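Surface-associated protein CshB (Streptococcus gordonii, PDB 6YZG) probably acts as a cell-wall-anchored adhesin that lets streptococci bind host fibronectin, the chain described here covering its second non-repetitive (NR2) region. Local coordinates at residues N70-S75 / Y114-T119; K209-D214 / F225-S230; V34-V39 / D126-Y131; P44-E49 / S118-V123. All coordinates share one frame; numbering follows the deposited sequence.

Interaction 1: N70-S75 / Y114-T119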
# COMPACT_ATOMS: atom_id res chain seq x y z
N ASN A 70 5.30 -1.84 26.33
CA ASN A 70 4.47 -1.48 25.16
C ASN A 70 4.14 0.01 25.22
O ASN A 70 3.78 0.50 26.31
CB ASN A 70 3.22 -2.32 25.05
CG ASN A 70 3.54 -3.74 24.65
OD1 ASN A 70 4.64 -4.06 24.18
ND2 ASN A 70 2.50 -4.57 24.76
N GLY A 71 4.21 0.70 24.12
CA GLY A 71 3.73 2.08 24.13
C GLY A 71 4.02 2.75 22.81
O GLY A 71 4.18 2.10 21.77
N PHE A 72 3.95 4.08 22.80
CA PHE A 72 4.18 4.86 21.57
C PHE A 72 5.66 4.92 21.17
O PHE A 72 6.53 4.88 22.06
CB PHE A 72 3.66 6.28 21.80
CG PHE A 72 2.17 6.32 22.08
CD1 PHE A 72 1.31 6.05 21.06
CD2 PHE A 72 1.67 6.68 23.32
CE1 PHE A 72 -0.06 6.08 21.24
CE2 PHE A 72 0.28 6.73 23.51
CZ PHE A 72 -0.56 6.38 22.49
N LEU A 73 5.88 5.11 19.88
CA LEU A 73 7.21 5.55 19.42
C LEU A 73 7.59 6.83 20.18
O LEU A 73 6.73 7.70 20.33
CB LEU A 73 7.19 5.76 17.94
CG LEU A 73 6.90 4.54 17.08
CD1 LEU A 73 6.62 4.92 15.62
CD2 LEU A 73 8.03 3.55 17.18
N THR A 74 8.85 6.93 20.62
CA THR A 74 9.26 8.07 21.43
C THR A 74 9.30 9.32 20.57
O THR A 74 9.36 10.42 21.18
CB THR A 74 10.59 7.84 22.17
OG1 THR A 74 11.68 7.95 21.24
CG2 THR A 74 10.65 6.52 22.88
N SER A 75 9.32 9.22 19.26
CA SER A 75 9.23 10.35 18.32
C SER A 75 7.80 10.83 18.12
O SER A 75 7.60 11.88 17.49
CB SER A 75 9.86 9.98 17.04
OG SER A 75 9.26 8.75 16.55
N TYR A 114 -3.56 -3.05 18.64
CA TYR A 114 -3.07 -2.09 19.67
C TYR A 114 -3.59 -0.78 19.09
O TYR A 114 -2.87 -0.19 18.32
CB TYR A 114 -1.55 -2.16 19.77
CG TYR A 114 -0.94 -1.52 20.98
CD1 TYR A 114 -1.23 -1.98 22.25
CD2 TYR A 114 -0.02 -0.51 20.83
CE1 TYR A 114 -0.61 -1.43 23.35
CE2 TYR A 114 0.59 0.06 21.92
CZ TYR A 114 0.30 -0.41 23.18
OH TYR A 114 0.90 0.12 24.25
N PRO A 115 -4.83 -0.39 19.43
CA PRO A 115 -5.58 0.57 18.66
C PRO A 115 -5.29 2.07 18.67
O PRO A 115 -6.18 2.83 18.73
CB PRO A 115 -7.03 0.19 18.99
CG PRO A 115 -6.94 -0.15 20.42
CD PRO A 115 -5.63 -0.93 20.53
N MET A 116 -4.01 2.39 18.65
CA MET A 116 -3.58 3.76 18.32
C MET A 116 -2.45 3.63 17.32
O MET A 116 -1.69 2.67 17.33
CB MET A 116 -3.14 4.52 19.54
CG MET A 116 -4.28 4.64 20.54
SD MET A 116 -5.22 6.09 20.26
CE MET A 116 -4.04 7.42 20.64
N ASN A 117 -2.27 4.65 16.51
CA ASN A 117 -1.13 4.72 15.59
C ASN A 117 0.18 5.06 16.34
O ASN A 117 0.19 5.66 17.39
CB ASN A 117 -1.41 5.77 14.53
CG ASN A 117 -2.69 5.41 13.80
OD1 ASN A 117 -2.75 4.33 13.21
ND2 ASN A 117 -3.67 6.31 13.84
N SER A 118 1.27 4.68 15.70
CA SER A 118 2.62 5.17 16.06
C SER A 118 3.15 4.53 17.33
O SER A 118 3.43 5.19 18.33
CB SER A 118 2.69 6.68 16.15
OG SER A 118 2.14 7.23 14.95
N THR A 119 3.33 3.20 17.29
CA THR A 119 3.64 2.38 18.47
C THR A 119 4.75 1.38 18.22
O THR A 119 5.13 1.11 17.10
CB THR A 119 2.40 1.66 19.00
OG1 THR A 119 2.03 0.68 18.03
CG2 THR A 119 1.26 2.60 19.30
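With CG anti to its carbonyl carbon (chi1 -62°), F72 lays its ring along the 114-119 loop, while a chi1 of -165° in Y114 carries the phenol hydroxyl up to the N70-G71 backbone. The F72 ring presents an edge to the loop. The carbonyl oxygens of N117 and S118 lie close to its plane there, and CE1 packs 3.8 Å from M116 CB, the two side chains meeting at a slant. Y114 OH approaches N70 CB at 3.5 Å and stays close to G71 N without a geometry fit for a hydrogen bond. Although T119 points away overall, its CB still touches G71 O, 3.3 Å away. A single direct hydrogen bond ties the segments, from L73 N to S118 O (2.9 Å), with the donor raised 37° above the carbonyl plane; F72 CA adds a CA-H...O contact to the same oxygen (3.3 Å). F72 and T119 form an antiparallel, non-hydrogen-bonded pair whose side chains diverge. The contact thus joins the short strand 71-72 to the start of strand 119-131. L73 also packs on I199 of helix 198-201, Y114 stacks on W121, and T119 continues the sheet into a strand of the second subunit.

Interaction 2: K209-D214 / F225-S230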
# COMPACT_ATOMS: atom_id res chain seq x y z
N LYS A 209 18.03 -3.37 13.28
CA LYS A 209 18.11 -4.72 13.91
C LYS A 209 16.69 -5.24 14.21
O LYS A 209 16.60 -6.33 14.78
CB LYS A 209 19.05 -4.77 15.10
CG LYS A 209 20.49 -4.43 14.71
CD LYS A 209 20.98 -5.29 13.54
CE LYS A 209 22.39 -4.96 13.05
NZ LYS A 209 23.40 -5.28 14.08
N TYR A 210 15.61 -4.59 13.81
CA TYR A 210 14.27 -5.23 13.67
C TYR A 210 14.24 -6.01 12.37
O TYR A 210 13.40 -6.90 12.25
CB TYR A 210 13.15 -4.21 13.74
CG TYR A 210 12.67 -3.86 15.13
CD1 TYR A 210 13.54 -3.54 16.16
CD2 TYR A 210 11.32 -3.83 15.42
CE1 TYR A 210 13.06 -3.23 17.41
CE2 TYR A 210 10.83 -3.50 16.66
CZ TYR A 210 11.70 -3.21 17.67
OH TYR A 210 11.27 -2.82 18.92
N LEU A 211 15.01 -5.64 11.34
CA LEU A 211 14.95 -6.29 10.04
C LEU A 211 15.46 -7.70 10.14
O LEU A 211 16.31 -8.03 10.98
CB LEU A 211 15.75 -5.43 9.06
CG LEU A 211 15.26 -4.01 8.87
CD1 LEU A 211 16.08 -3.32 7.78
CD2 LEU A 211 13.78 -3.95 8.66
N SER A 212 14.95 -8.56 9.26
CA SER A 212 15.41 -9.96 9.24
C SER A 212 16.88 -10.03 8.86
O SER A 212 17.32 -9.41 7.89
CB SER A 212 14.60 -10.78 8.27
OG SER A 212 15.00 -12.14 8.38
N PRO A 213 17.65 -10.87 9.52
CA PRO A 213 19.01 -11.20 9.05
C PRO A 213 18.99 -11.93 7.71
O PRO A 213 19.94 -11.89 6.97
CB PRO A 213 19.48 -12.20 10.13
CG PRO A 213 18.75 -11.87 11.34
CD PRO A 213 17.39 -11.42 10.85
N ASP A 214 17.87 -12.58 7.39
CA ASP A 214 17.67 -13.41 6.18
C ASP A 214 16.94 -12.56 5.16
O ASP A 214 15.71 -12.52 5.12
CB ASP A 214 16.92 -14.69 6.56
CG ASP A 214 16.58 -15.53 5.38
OD1 ASP A 214 16.97 -15.22 4.22
OD2 ASP A 214 15.76 -16.45 5.60
N PHE A 225 10.21 -14.77 12.00
CA PHE A 225 9.72 -14.44 10.65
C PHE A 225 9.38 -12.97 10.54
O PHE A 225 8.74 -12.42 11.43
CB PHE A 225 8.48 -15.25 10.30
CG PHE A 225 8.02 -15.11 8.88
CD1 PHE A 225 8.78 -15.59 7.83
CD2 PHE A 225 6.83 -14.47 8.58
CE1 PHE A 225 8.34 -15.45 6.51
CE2 PHE A 225 6.38 -14.34 7.27
CZ PHE A 225 7.17 -14.81 6.27
N GLY A 226 9.83 -12.39 9.44
CA GLY A 226 9.55 -10.98 9.17
C GLY A 226 10.64 -10.07 9.68
O GLY A 226 11.55 -10.53 10.29
N PRO A 227 10.50 -8.75 9.54
CA PRO A 227 9.35 -8.14 8.90
C PRO A 227 9.39 -8.12 7.37
O PRO A 227 10.36 -7.93 6.77
CB PRO A 227 9.40 -6.72 9.48
CG PRO A 227 10.86 -6.46 9.61
CD PRO A 227 11.40 -7.78 10.12
N ASN A 228 8.22 -8.31 6.80
CA ASN A 228 8.07 -8.28 5.34
C ASN A 228 6.94 -7.35 4.90
O ASN A 228 6.31 -6.72 5.69
CB ASN A 228 7.55 -9.62 4.85
CG ASN A 228 8.38 -10.78 5.33
OD1 ASN A 228 9.57 -10.81 5.13
ND2 ASN A 228 7.73 -11.71 5.99
N ARG A 229 6.75 -7.35 3.58
CA ARG A 229 5.59 -6.70 2.90
C ARG A 229 5.16 -7.57 1.72
O ARG A 229 5.99 -8.17 1.08
CB ARG A 229 5.85 -5.23 2.60
CG ARG A 229 7.15 -4.91 1.91
CD ARG A 229 7.27 -3.42 1.87
NE ARG A 229 6.01 -2.79 1.54
CZ ARG A 229 5.81 -2.11 0.43
NH1 ARG A 229 4.63 -1.57 0.17
NH2 ARG A 229 6.82 -1.96 -0.41
N SER A 230 3.85 -7.68 1.52
CA SER A 230 3.24 -8.43 0.38
C SER A 230 3.66 -7.71 -0.91
O SER A 230 3.81 -6.48 -0.81
CB SER A 230 1.73 -8.52 0.48
OG SER A 230 1.20 -8.96 -0.77
O HOH W 1 13.37 -9.68 12.35
O HOH W 2 13.11 -7.71 7.33
O HOH W 3 13.57 -12.76 10.61
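The carbonyl oxygen of G226 is approached by two waters that link it to the 209-214 loop. One donates to G226 O at 2.9 Å and also to Y210 O at 2.8 Å, bridging two backbone acceptors that could not bond to each other directly. The other lies 3.0 Å from G226 O and 2.7 Å from S212 OG. A third water accepts from S212 N (2.8 Å) and donates to P227 O (2.8 Å). No direct hydrogen bond crosses between the segments; these waters bridge their polar groups instead. The S212 hydroxyl stands opposite the backbone N about the CA-CB bond (chi1 -174°), which lets OG accept from D214 N in an ST turn while also meeting its water.

Direct contact is made chiefly by P227, which follows a cis peptide bond. Its CD presses against Y210 O at 3.1 Å, and its CG meets L211 CD2 at 4.0 Å, the two side chains crossing at about a right angle. Just before the proline, G226 takes phi 93° and psi -178°, where the lack of a CB avoids a collision with the carbonyl oxygen of F225.

The buried contact fastens the loop that follows helix 198-201 to the middle strand, 224-229, of a three-stranded antiparallel sheet. P227 packs on F153 and I155 of strand 153-158, and L211 also reaches F153. At the other margin of the sheet, S212 touches V181 of strand 180-181, while P213 makes backbone hydrogen bonds to the second subunit.

Interaction 3: V34-V39 / D126-Y131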
# COMPACT_ATOMS: atom_id res chain seq x y z
N VAL A 34 -9.75 -27.90 21.92
CA VAL A 34 -9.79 -26.67 22.72
C VAL A 34 -8.40 -26.03 22.68
O VAL A 34 -7.41 -26.69 23.05
CB VAL A 34 -10.22 -26.88 24.18
CG1 VAL A 34 -10.21 -25.51 24.88
CG2 VAL A 34 -11.60 -27.55 24.22
N VAL A 35 -8.37 -24.76 22.30
CA VAL A 35 -7.12 -23.99 22.36
C VAL A 35 -7.25 -22.93 23.43
O VAL A 35 -8.28 -22.27 23.59
CB VAL A 35 -6.79 -23.37 21.00
CG1 VAL A 35 -6.56 -24.40 19.93
CG2 VAL A 35 -7.79 -22.37 20.55
N THR A 36 -6.17 -22.80 24.20
CA THR A 36 -6.13 -21.79 25.26
C THR A 36 -4.87 -20.98 25.04
O THR A 36 -3.75 -21.58 25.03
CB THR A 36 -6.11 -22.41 26.65
OG1 THR A 36 -7.25 -23.28 26.82
CG2 THR A 36 -6.12 -21.34 27.71
N LEU A 37 -4.99 -19.68 24.92
CA LEU A 37 -3.88 -18.74 24.84
C LEU A 37 -3.83 -18.02 26.19
O LEU A 37 -4.87 -17.55 26.70
CB LEU A 37 -4.08 -17.66 23.78
CG LEU A 37 -4.43 -18.09 22.37
CD1 LEU A 37 -4.44 -16.90 21.43
CD2 LEU A 37 -3.69 -19.28 21.84
N THR A 38 -2.64 -17.90 26.75
CA THR A 38 -2.43 -17.13 27.98
C THR A 38 -1.38 -16.07 27.72
O THR A 38 -0.33 -16.41 27.17
CB THR A 38 -1.94 -18.01 29.14
OG1 THR A 38 -2.87 -19.10 29.34
CG2 THR A 38 -1.83 -17.23 30.42
N VAL A 39 -1.66 -14.82 28.05
CA VAL A 39 -0.66 -13.76 27.88
C VAL A 39 0.49 -13.95 28.85
O VAL A 39 0.24 -13.94 30.10
CB VAL A 39 -1.28 -12.38 28.01
CG1 VAL A 39 -0.20 -11.35 27.87
CG2 VAL A 39 -2.42 -12.17 27.05
N ASP A 126 1.49 -18.09 25.82
CA ASP A 126 1.67 -19.53 26.10
C ASP A 126 0.47 -20.17 25.38
O ASP A 126 -0.62 -19.63 25.45
CB ASP A 126 1.69 -19.82 27.61
CG ASP A 126 3.04 -19.58 28.29
OD1 ASP A 126 4.05 -19.98 27.77
OD2 ASP A 126 3.05 -18.97 29.35
N ILE A 127 0.71 -21.25 24.69
CA ILE A 127 -0.36 -21.93 23.92
C ILE A 127 -0.52 -23.35 24.43
O ILE A 127 0.48 -24.00 24.61
CB ILE A 127 0.01 -22.01 22.43
CG1 ILE A 127 0.14 -20.63 21.79
CG2 ILE A 127 -0.97 -22.89 21.67
CD1 ILE A 127 0.87 -20.78 20.49
N GLU A 128 -1.76 -23.77 24.60
CA GLU A 128 -2.07 -25.17 24.96
C GLU A 128 -3.24 -25.62 24.08
O GLU A 128 -4.17 -24.88 23.91
CB GLU A 128 -2.47 -25.22 26.42
CG GLU A 128 -3.17 -26.48 26.88
CD GLU A 128 -3.72 -26.14 28.25
OE1 GLU A 128 -2.90 -25.78 29.10
OE2 GLU A 128 -4.94 -26.06 28.41
N ALA A 129 -3.08 -26.77 23.48
CA ALA A 129 -4.17 -27.37 22.71
C ALA A 129 -4.50 -28.71 23.33
O ALA A 129 -3.58 -29.46 23.68
CB ALA A 129 -3.78 -27.58 21.28
N THR A 130 -5.78 -29.00 23.48
CA THR A 130 -6.23 -30.34 23.95
C THR A 130 -7.24 -30.92 22.98
O THR A 130 -8.05 -30.22 22.39
CB THR A 130 -6.80 -30.30 25.35
OG1 THR A 130 -8.00 -29.49 25.34
CG2 THR A 130 -5.81 -29.77 26.36
N TYR A 131 -7.14 -32.24 22.78
CA TYR A 131 -8.11 -32.97 21.96
C TYR A 131 -8.72 -34.06 22.84
O TYR A 131 -7.99 -34.87 23.35
CB TYR A 131 -7.55 -33.54 20.66
CG TYR A 131 -8.61 -34.21 19.84
CD1 TYR A 131 -9.73 -33.52 19.39
CD2 TYR A 131 -8.56 -35.58 19.61
CE1 TYR A 131 -10.74 -34.15 18.66
CE2 TYR A 131 -9.54 -36.22 18.87
CZ TYR A 131 -10.64 -35.52 18.42
OH TYR A 131 -11.62 -36.15 17.69
O HOH W 4 -6.71 -25.95 25.83
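V34-V39 and D126-Y131 are neighbouring strands of an antiparallel sheet, running at 166° to each other with their segment axes approaching to 4.8 Å, and their side chains divide between its two faces. On one face L37 and I127 lie side by side and point the same way, L37 CD2 meeting I127 CG1 at 4.1 Å; next along, V35 CG1 and A129 CB are 4.4 Å apart. This apolar face is buried, with F262 and M260 of the second subunit packing on V35 and L37. The other face carries V34, T36 and T38 across from T130, E128 and D126. There T130 turns OG1 towards V34 CB (3.6 Å), and T36 and E128 run alongside each other. E128 keeps its CG opposite the backbone N (chi1 165°) and extends beyond it, which brings OE2 to 3.9 Å from T36 OG1. Between the backbones, three hydrogen-bonded pairs, V34-T130, T36-E128 and T38-D126, supply six nearly straight N-H...O bonds. CA-H...O contacts fill the intervening non-hydrogen-bonded pairs. On the face of T36 and E128 a water sits 2.9 Å from T36 OG1, 3.0 Å from V34 O and 3.1 Å from E128 OE2.

Interaction 4: P44-E49 / S118-V123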
# COMPACT_ATOMS: atom_id res chain seq x y z
N PRO A 44 7.82 -4.99 23.94
CA PRO A 44 8.24 -4.85 22.54
C PRO A 44 9.56 -5.56 22.20
O PRO A 44 10.22 -6.12 23.04
CB PRO A 44 8.40 -3.34 22.40
CG PRO A 44 8.92 -2.94 23.77
CD PRO A 44 8.07 -3.76 24.74
N PHE A 45 9.83 -5.63 20.91
CA PHE A 45 10.91 -6.50 20.39
C PHE A 45 12.28 -6.05 20.95
O PHE A 45 13.16 -6.91 21.12
CB PHE A 45 10.91 -6.49 18.87
CG PHE A 45 11.81 -7.49 18.21
CD1 PHE A 45 11.55 -8.85 18.28
CD2 PHE A 45 12.93 -7.06 17.55
CE1 PHE A 45 12.40 -9.72 17.62
CE2 PHE A 45 13.80 -7.94 16.91
CZ PHE A 45 13.51 -9.27 16.96
N ASN A 46 12.47 -4.78 21.22
CA ASN A 46 13.75 -4.23 21.77
C ASN A 46 13.98 -4.72 23.20
O ASN A 46 15.08 -4.45 23.73
CB ASN A 46 13.75 -2.72 21.67
CG ASN A 46 12.58 -2.03 22.32
OD1 ASN A 46 11.45 -2.34 21.97
ND2 ASN A 46 12.76 -1.05 23.22
N SER A 47 13.07 -5.45 23.80
CA SER A 47 13.24 -6.10 25.11
C SER A 47 13.65 -7.55 25.01
O SER A 47 13.82 -8.18 26.10
CB SER A 47 12.00 -6.02 25.96
OG SER A 47 10.97 -6.87 25.51
N THR A 48 13.71 -8.11 23.82
CA THR A 48 13.94 -9.57 23.69
C THR A 48 15.42 -9.96 23.63
O THR A 48 16.22 -9.18 23.25
CB THR A 48 13.26 -10.14 22.43
OG1 THR A 48 13.86 -9.59 21.26
CG2 THR A 48 11.77 -9.86 22.40
N GLU A 49 15.70 -11.21 23.98
CA GLU A 49 17.08 -11.76 23.86
C GLU A 49 17.46 -11.83 22.38
O GLU A 49 18.59 -11.71 22.10
CB GLU A 49 17.17 -13.14 24.51
CG GLU A 49 16.96 -13.09 25.99
CD GLU A 49 18.15 -12.80 26.87
OE1 GLU A 49 19.27 -12.87 26.40
OE2 GLU A 49 17.92 -12.57 28.08
N SER A 118 1.27 4.68 15.70
CA SER A 118 2.62 5.17 16.06
C SER A 118 3.15 4.53 17.33
O SER A 118 3.43 5.19 18.33
CB SER A 118 2.69 6.68 16.15
OG SER A 118 2.14 7.23 14.95
N THR A 119 3.33 3.20 17.29
CA THR A 119 3.64 2.38 18.47
C THR A 119 4.75 1.38 18.22
O THR A 119 5.13 1.11 17.10
CB THR A 119 2.40 1.66 19.00
OG1 THR A 119 2.03 0.68 18.03
CG2 THR A 119 1.26 2.60 19.30
N ASN A 120 5.22 0.82 19.31
CA ASN A 120 6.24 -0.25 19.35
C ASN A 120 5.80 -1.15 20.50
O ASN A 120 5.81 -0.76 21.68
CB ASN A 120 7.62 0.35 19.62
CG ASN A 120 8.73 -0.65 19.82
OD1 ASN A 120 8.77 -1.70 19.21
ND2 ASN A 120 9.74 -0.25 20.61
N TRP A 121 5.29 -2.32 20.13
CA TRP A 121 4.60 -3.19 21.11
C TRP A 121 4.84 -4.65 20.78
O TRP A 121 5.21 -4.98 19.63
CB TRP A 121 3.09 -2.89 21.20
CG TRP A 121 2.31 -3.20 19.97
CD1 TRP A 121 2.12 -2.41 18.88
CD2 TRP A 121 1.49 -4.35 19.69
NE1 TRP A 121 1.24 -2.95 17.99
CE2 TRP A 121 0.83 -4.16 18.47
CE3 TRP A 121 1.21 -5.51 20.42
CZ2 TRP A 121 -0.08 -5.07 17.94
CZ3 TRP A 121 0.33 -6.43 19.88
CH2 TRP A 121 -0.30 -6.21 18.68
N GLY A 122 4.49 -5.52 21.72
CA GLY A 122 4.49 -6.96 21.42
C GLY A 122 3.69 -7.70 22.46
O GLY A 122 3.30 -7.16 23.51
N VAL A 123 3.42 -8.94 22.14
CA VAL A 123 2.70 -9.88 23.02
C VAL A 123 3.31 -11.25 22.85
O VAL A 123 3.60 -11.65 21.70
CB VAL A 123 1.20 -9.89 22.72
CG1 VAL A 123 0.85 -10.24 21.28
CG2 VAL A 123 0.48 -10.74 23.78
O HOH W 5 7.96 -4.41 19.06
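P44 opens the contact by setting its ring against the N120 side chain, with CB 3.6 Å from N120 OD1. Its CA rests on the backbone of strand 119-131, 3.8 Å from W121 C. Within its own segment, P44 O is gripped twice by S47, through the backbone N and through OG (2.7 Å), which fixes the start of the 3-10 turn at 45-47. F45 follows with a polar link made through water: F45 N donates to it at 2.9 Å, and the same water lies 2.8 Å from N120 OD1 and 2.9 Å from W121 O, tying the turn to the side chain and main chain of the strand. N46 then supplies the direct bond. Its CG sits between the backbone N and the carbonyl carbon (chi1 55°), and OD1 accepts from N120 ND2 at 3.0 Å. The donor stands 52° out of the plane of the acceptor carbonyl, and the two amides are tilted 31° from one another. Beyond S47, T48 OG1 donates to F45 O at 2.8 Å and lies over one face of the F45 ring, toward its rim; from the N-cap position it also caps Y51 N of helix 49-55.

The turn leads into helix 49-55, on which F45 packs, and rests on strand 119-131; all six touching residues are buried. Y210 closes it from the loop after helix 198-201, its hydroxyl bonded to N120 OD1 and its ring edge-to-face with F45. Y249 of the second subunit meets F45 in another edge-to-face contact, and residues 119-123 pair with a strand of that subunit.

Strand 119-131 connects three of the four contacts. Interactions 1 and 4 share S118 and T119, with centres about 10 Å apart, and are bonded to each other through N70 OD1 to G122 N (2.9 Å) and G71 O to N120 N (3.0 Å). Interaction 3 uses the far end of the same strand, its centre about 23 Å from that of interaction 4, and meets it where V39 CG1 packs on V123 CG2 (4.2 Å). Interaction 2 belongs to the smaller sheet and joins this group through interaction 4, where Y210 OH reaches N120 OD1 (2.8 Å); it does not touch interactions 1 or 3. All four contacts also border the second subunit.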